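Local coordinates for N-terminal acetyltransferase-like protein (PDB 5NNP) that probably acts as the TPR-type auxiliary subunit of an N-terminal acetyltransferase complex, a helical scaffold that touches its partner chains, at residues Arg509-Phe514 with Ala658-Asn663; Ser515-Trp520 with Asp548-His553. All blocks are in the same frame, centred on the assembly; numbering follows the deposited sequence.

Contact 1. Residues Arg509-Phe514 with Ala658-Asn663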
loop_
_atom_site.group_PDB
_atom_site.type_symbol
_atom_site.label_atom_id
_atom_site.label_comp_id
_atom_site.label_asym_id
_atom_site.label_seq_id
_atom_site.Cartn_x
_atom_site.Cartn_y
_atom_site.Cartn_z
ATOM N N ARG A 509 13.722 13.447 -9.758
ATOM C CA ARG A 509 12.902 12.231 -9.737
ATOM C C ARG A 509 12.785 11.637 -8.336
ATOM O O ARG A 509 11.675 11.354 -7.869
ATOM C CB ARG A 509 13.473 11.181 -10.687
ATOM C CG ARG A 509 13.561 11.650 -12.122
ATOM C CD ARG A 509 12.165 11.822 -12.713
ATOM N NE ARG A 509 12.252 12.265 -14.097
ATOM C CZ ARG A 509 12.270 13.538 -14.477
ATOM N NH1 ARG A 509 12.195 14.501 -13.578
ATOM N NH2 ARG A 509 12.368 13.849 -15.763
ATOM N N TYR A 510 13.928 11.433 -7.677
ATOM C CA TYR A 510 13.937 10.893 -6.317
ATOM C C TYR A 510 13.100 11.783 -5.379
ATOM O O TYR A 510 12.306 11.284 -4.566
ATOM C CB TYR A 510 15.371 10.744 -5.789
ATOM C CG TYR A 510 16.262 9.895 -6.679
ATOM C CD1 TYR A 510 15.736 8.826 -7.396
ATOM C CD2 TYR A 510 17.623 10.174 -6.820
ATOM C CE1 TYR A 510 16.529 8.048 -8.215
ATOM C CE2 TYR A 510 18.428 9.400 -7.641
ATOM C CZ TYR A 510 17.876 8.334 -8.338
ATOM O OH TYR A 510 18.665 7.554 -9.167
ATOM N N HIS A 511 13.253 13.098 -5.512
ATOM C CA HIS A 511 12.427 14.009 -4.731
ATOM C C HIS A 511 10.934 13.844 -5.040
ATOM O O HIS A 511 10.095 13.963 -4.149
ATOM C CB HIS A 511 12.862 15.456 -4.955
ATOM C CG HIS A 511 14.001 15.871 -4.083
ATOM N ND1 HIS A 511 13.843 16.708 -3.002
ATOM C CD2 HIS A 511 15.314 15.542 -4.118
ATOM C CE1 HIS A 511 15.011 16.888 -2.414
ATOM N NE2 HIS A 511 15.919 16.189 -3.072
ATOM N N THR A 512 10.602 13.559 -6.292
ATOM C CA THR A 512 9.203 13.375 -6.651
ATOM C C THR A 512 8.585 12.141 -5.982
ATOM O O THR A 512 7.449 12.192 -5.511
ATOM C CB THR A 512 9.044 13.298 -8.178
ATOM O OG1 THR A 512 9.376 14.573 -8.724
ATOM C CG2 THR A 512 7.620 12.953 -8.585
ATOM N N VAL A 513 9.329 11.040 -5.936
ATOM C CA VAL A 513 8.887 9.848 -5.218
ATOM C C VAL A 513 8.722 10.124 -3.708
ATOM O O VAL A 513 7.828 9.604 -3.055
ATOM C CB VAL A 513 9.876 8.699 -5.431
ATOM C CG1 VAL A 513 9.606 7.550 -4.486
ATOM C CG2 VAL A 513 9.833 8.247 -6.880
ATOM N N PHE A 514 9.598 10.949 -3.162
ATOM C CA PHE A 514 9.504 11.347 -1.770
ATOM C C PHE A 514 8.177 12.100 -1.517
ATOM O O PHE A 514 7.483 11.846 -0.531
ATOM C CB PHE A 514 10.727 12.204 -1.408
ATOM C CG PHE A 514 10.796 12.603 0.027
ATOM C CD1 PHE A 514 10.143 13.753 0.474
ATOM C CD2 PHE A 514 11.530 11.846 0.936
ATOM C CE1 PHE A 514 10.217 14.142 1.808
ATOM C CE2 PHE A 514 11.607 12.225 2.286
ATOM C CZ PHE A 514 10.945 13.369 2.723
ATOM N N ALA A 658 20.287 15.139 2.351
ATOM C CA ALA A 658 20.078 13.703 2.398
ATOM C C ALA A 658 19.297 13.250 3.627
ATOM O O ALA A 658 18.661 12.190 3.607
ATOM C CB ALA A 658 21.409 12.990 2.345
ATOM N N MET A 659 19.346 14.050 4.692
ATOM C CA MET A 659 18.789 13.652 5.986
ATOM C C MET A 659 17.300 13.272 5.968
ATOM O O MET A 659 16.913 12.292 6.598
ATOM C CB MET A 659 19.014 14.761 7.009
ATOM C CG MET A 659 20.482 15.045 7.268
ATOM S SD MET A 659 21.412 13.513 7.440
ATOM C CE MET A 659 20.801 12.844 8.989
ATOM N N LYS A 660 16.462 14.019 5.256
ATOM C CA LYS A 660 15.038 13.676 5.239
ATOM C C LYS A 660 14.788 12.309 4.577
ATOM O O LYS A 660 13.874 11.572 4.985
ATOM C CB LYS A 660 14.210 14.775 4.549
ATOM C CG LYS A 660 14.357 14.889 3.037
ATOM C CD LYS A 660 13.252 15.770 2.444
ATOM C CE LYS A 660 13.253 15.755 0.916
ATOM N NZ LYS A 660 12.279 16.712 0.307
ATOM N N PHE A 661 15.607 11.959 3.581
ATOM C CA PHE A 661 15.534 10.627 2.986
ATOM C C PHE A 661 16.030 9.546 3.946
ATOM O O PHE A 661 15.387 8.504 4.128
ATOM C CB PHE A 661 16.351 10.560 1.701
ATOM C CG PHE A 661 15.865 11.474 0.605
ATOM C CD1 PHE A 661 16.342 12.770 0.500
ATOM C CD2 PHE A 661 14.959 11.020 -0.340
ATOM C CE1 PHE A 661 15.911 13.603 -0.520
ATOM C CE2 PHE A 661 14.523 11.844 -1.360
ATOM C CZ PHE A 661 14.999 13.137 -1.456
ATOM N N LEU A 662 17.184 9.809 4.555
ATOM C CA LEU A 662 17.864 8.847 5.410
ATOM C C LEU A 662 17.094 8.541 6.699
ATOM O O LEU A 662 16.970 7.380 7.092
ATOM C CB LEU A 662 19.262 9.361 5.748
ATOM C CG LEU A 662 20.069 8.457 6.670
ATOM C CD1 LEU A 662 20.325 7.128 5.975
ATOM C CD2 LEU A 662 21.365 9.146 7.104
ATOM N N ASN A 663 16.591 9.584 7.355
ATOM C CA ASN A 663 15.791 9.435 8.572
ATOM C C ASN A 663 14.656 8.421 8.446
ATOM O O ASN A 663 14.429 7.604 9.340
ATOM C CB ASN A 663 15.193 10.778 8.994
ATOM C CG ASN A 663 16.239 11.782 9.457
ATOM O OD1 ASN A 663 17.330 11.421 9.924
ATOM N ND2 ASN A 663 15.899 13.058 9.340
#
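Lys-660 of helix 654-668 lies over the ring of Phe-514 on helix 503-523. The axes of the two short segments come within 11.7 Å. With chi1 at 72°, Lys-660 CG sits between the backbone N and the carbonyl carbon, and the rest of the chain runs extended across the ring. CB and CG both lie nearest Phe-514 CZ, CG at 3.7 Å. CD also meets this end of the ring. CE stands over the face, 3.7 Å from the Phe-514 centroid, in a CH-pi contact. The ammonium group overshoots the centre: NZ is 4.1 Å from the same centroid, an off-centre cation-pi contact. Lys-660 NZ also lies 3.7 Å from His-511 ND1. Phe-661 meets both other rings of the cluster. Its CZ points at the middle of the His-511 face, edge-to-face, with the planes at 77°. Phe-514 in turn presents an edge to the face of Phe-661, with Phe-514 CD2 and Phe-661 CD2 3.8 Å apart. His-511 NE2 is hydrogen-bonded to Tyr-567 OH on helix 554-572, which helps set the turn of the imidazole. No hydrogen bond crosses between the two segments. Aromatic edges, methylenes and one charge over a ring carry the contact. The nearby ammonium would probably disfavour a second proton on His-511.

Contact 2. Residues Ser515-Trp520 with Asp548-His553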
loop_
_atom_site.group_PDB
_atom_site.type_symbol
_atom_site.label_atom_id
_atom_site.label_comp_id
_atom_site.label_asym_id
_atom_site.label_seq_id
_atom_site.Cartn_x
_atom_site.Cartn_y
_atom_site.Cartn_z
ATOM N N SER A 515 7.823 13.002 -2.431
ATOM C CA SER A 515 6.593 13.780 -2.337
ATOM C C SER A 515 5.327 12.949 -2.498
ATOM O O SER A 515 4.298 13.236 -1.868
ATOM C CB SER A 515 6.594 14.873 -3.376
ATOM O OG SER A 515 7.402 15.942 -2.932
ATOM N N ILE A 516 5.401 11.935 -3.355
ATOM C CA ILE A 516 4.301 11.001 -3.496
ATOM C C ILE A 516 4.028 10.341 -2.155
ATOM O O ILE A 516 2.866 10.126 -1.798
ATOM C CB ILE A 516 4.588 9.935 -4.573
ATOM C CG1 ILE A 516 4.538 10.577 -5.957
ATOM C CG2 ILE A 516 3.586 8.817 -4.511
ATOM C CD1 ILE A 516 5.072 9.675 -7.057
ATOM N N PHE A 517 5.082 10.050 -1.391
ATOM C CA PHE A 517 4.865 9.414 -0.094
ATOM C C PHE A 517 4.289 10.419 0.899
ATOM O O PHE A 517 3.481 10.053 1.743
ATOM C CB PHE A 517 6.139 8.749 0.436
ATOM C CG PHE A 517 6.235 7.291 0.062
ATOM C CD1 PHE A 517 5.735 6.309 0.899
ATOM C CD2 PHE A 517 6.758 6.903 -1.163
ATOM C CE1 PHE A 517 5.794 4.961 0.541
ATOM C CE2 PHE A 517 6.806 5.545 -1.530
ATOM C CZ PHE A 517 6.330 4.584 -0.673
ATOM N N ASP A 518 4.634 11.691 0.767
ATOM C CA ASP A 518 4.020 12.694 1.628
ATOM C C ASP A 518 2.518 12.746 1.358
ATOM O O ASP A 518 1.721 12.920 2.270
ATOM C CB ASP A 518 4.644 14.075 1.419
ATOM C CG ASP A 518 6.024 14.210 2.067
ATOM O OD1 ASP A 518 6.380 13.363 2.919
ATOM O OD2 ASP A 518 6.746 15.176 1.720
ATOM N N THR A 519 2.140 12.559 0.100
ATOM C CA THR A 519 0.745 12.647 -0.293
ATOM C C THR A 519 -0.051 11.487 0.273
ATOM O O THR A 519 -1.142 11.664 0.806
ATOM C CB THR A 519 0.596 12.651 -1.802
ATOM O OG1 THR A 519 1.170 13.846 -2.326
ATOM C CG2 THR A 519 -0.887 12.562 -2.197
ATOM N N TRP A 520 0.508 10.295 0.126
ATOM C CA TRP A 520 -0.074 9.086 0.659
ATOM C C TRP A 520 -0.316 9.236 2.158
ATOM O O TRP A 520 -1.339 8.782 2.686
ATOM C CB TRP A 520 0.851 7.913 0.351
ATOM C CG TRP A 520 0.836 7.545 -1.106
ATOM C CD1 TRP A 520 0.104 8.145 -2.085
ATOM C CD2 TRP A 520 1.560 6.478 -1.740
ATOM N NE1 TRP A 520 0.332 7.529 -3.293
ATOM C CE2 TRP A 520 1.213 6.503 -3.110
ATOM C CE3 TRP A 520 2.474 5.515 -1.289
ATOM C CZ2 TRP A 520 1.756 5.600 -4.036
ATOM C CZ3 TRP A 520 3.010 4.610 -2.216
ATOM C CH2 TRP A 520 2.645 4.660 -3.568
ATOM N N ASP A 548 0.807 3.991 9.749
ATOM C CA ASP A 548 1.817 4.173 10.785
ATOM C C ASP A 548 3.168 3.627 10.334
ATOM O O ASP A 548 4.208 3.997 10.883
ATOM C CB ASP A 548 1.412 3.482 12.093
ATOM C CG ASP A 548 0.299 4.213 12.840
ATOM O OD1 ASP A 548 0.121 5.439 12.629
ATOM O OD2 ASP A 548 -0.394 3.542 13.650
ATOM N N ARG A 549 3.150 2.726 9.354
ATOM C CA ARG A 549 4.391 2.159 8.854
ATOM C C ARG A 549 4.571 2.423 7.373
ATOM O O ARG A 549 5.157 1.602 6.672
ATOM C CB ARG A 549 4.447 0.658 9.098
ATOM C CG ARG A 549 4.554 0.243 10.545
ATOM C CD ARG A 549 4.378 -1.266 10.629
ATOM N NE ARG A 549 3.267 -1.703 9.774
ATOM C CZ ARG A 549 3.242 -2.842 9.080
ATOM N NH1 ARG A 549 4.270 -3.685 9.132
ATOM N NH2 ARG A 549 2.181 -3.142 8.332
ATOM N N LEU A 550 4.087 3.572 6.912
ATOM C CA LEU A 550 3.946 3.831 5.482
ATOM C C LEU A 550 5.229 3.611 4.716
ATOM O O LEU A 550 5.263 2.852 3.746
ATOM C CB LEU A 550 3.465 5.256 5.228
ATOM C CG LEU A 550 3.387 5.696 3.762
ATOM C CD1 LEU A 550 2.444 4.797 2.987
ATOM C CD2 LEU A 550 2.949 7.160 3.671
ATOM N N ARG A 551 6.287 4.261 5.172
ATOM C CA ARG A 551 7.477 4.358 4.365
ATOM C C ARG A 551 8.421 3.194 4.569
ATOM O O ARG A 551 9.583 3.280 4.200
ATOM C CB ARG A 551 8.182 5.678 4.647
ATOM C CG ARG A 551 7.377 6.851 4.153
ATOM C CD ARG A 551 8.095 8.106 4.442
ATOM N NE ARG A 551 7.331 9.287 4.072
ATOM C CZ ARG A 551 6.358 9.783 4.818
ATOM N NH1 ARG A 551 6.004 9.154 5.930
ATOM N NH2 ARG A 551 5.727 10.889 4.447
ATOM N N GLU A 552 7.933 2.101 5.146
ATOM C CA GLU A 552 8.744 0.883 5.214
ATOM C C GLU A 552 8.681 0.163 3.863
ATOM O O GLU A 552 9.429 -0.776 3.598
ATOM C CB GLU A 552 8.262 -0.038 6.325
ATOM C CG GLU A 552 7.004 -0.817 5.958
ATOM C CD GLU A 552 6.610 -1.834 7.008
ATOM O OE1 GLU A 552 7.269 -1.886 8.063
ATOM O OE2 GLU A 552 5.635 -2.578 6.785
ATOM N N HIS A 553 7.769 0.619 3.011
ATOM C CA HIS A 553 7.522 -0.017 1.723
ATOM C C HIS A 553 8.759 0.104 0.849
ATOM O O HIS A 553 9.359 1.183 0.774
ATOM C CB HIS A 553 6.321 0.640 1.034
ATOM C CG HIS A 553 5.629 -0.243 0.043
ATOM N ND1 HIS A 553 6.169 -0.548 -1.189
ATOM C CD2 HIS A 553 4.437 -0.888 0.102
ATOM C CE1 HIS A 553 5.338 -1.340 -1.846
ATOM N NE2 HIS A 553 4.278 -1.558 -1.086
HETATM O O HOH W 1 8.069 10.982 2.394
#
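Segment 515-520 of helix 503-523 meets a turn with a 3-10 segment at 550-552, and the CA atoms of Phe-517 and Arg-551 are 7.2 Å apart. Leu-550 reaches the edge of the Phe-517 ring, with CG 3.8 Å from Phe-517 CD1. Its CD2 passes to the helix side and packs on Trp-520 CB at 4.0 Å. Arg-551 slides past Phe-517 in the opposite direction. Its chain is extended, chi2 -180°, which carries the guanidinium out to Asp-518. There Arg-551 NH2 donates to Asp-518 OD1 over 3.0 Å in a salt bridge. The bond is bent, 138° at the hydrogen, and uses the anti lone pair of OD1. The carboxylate and guanidinium planes are 66° apart, and a single direct hydrogen bond joins them. Water 1 also donates to OD1. Arg-551 NH2 has a second acceptor in Gln-521, and the group makes a cation-pi contact with Tyr-664. A leucine in place of Arg-551 would probably leave Asp-518 without its charged mate and Tyr-664 without its cation. His-553 CB lies at the edge of Phe-517, while its ND1 caps Phe-555 N. This is a side-chain N-cap, here from a histidine, starting helix 554-572 of a TPR-like helical repeat fold.

Overall arrangement
Both contacts are buried and use adjoining segments of helix 503-523. Their centres are about 11 Å apart. Contact 2 lies nearer the middle of the chain, about 7 Å from its centre against about 16 Å for contact 1. Contact 1 joins that helix to another helix, distant in sequence, through ring edges and a lysine over a ring. Contact 2 joins it to the loop before helix 554-572, closer in sequence, and mixes apolar packing with a salt bridge. Helix 554-572 borders both: its Tyr-556 meets Phe-517 edge-to-face and bonds to Phe-661 O. Tyr-664 on helix 654-668 meets Arg-551, so contact 1's second helix also reaches contact 2.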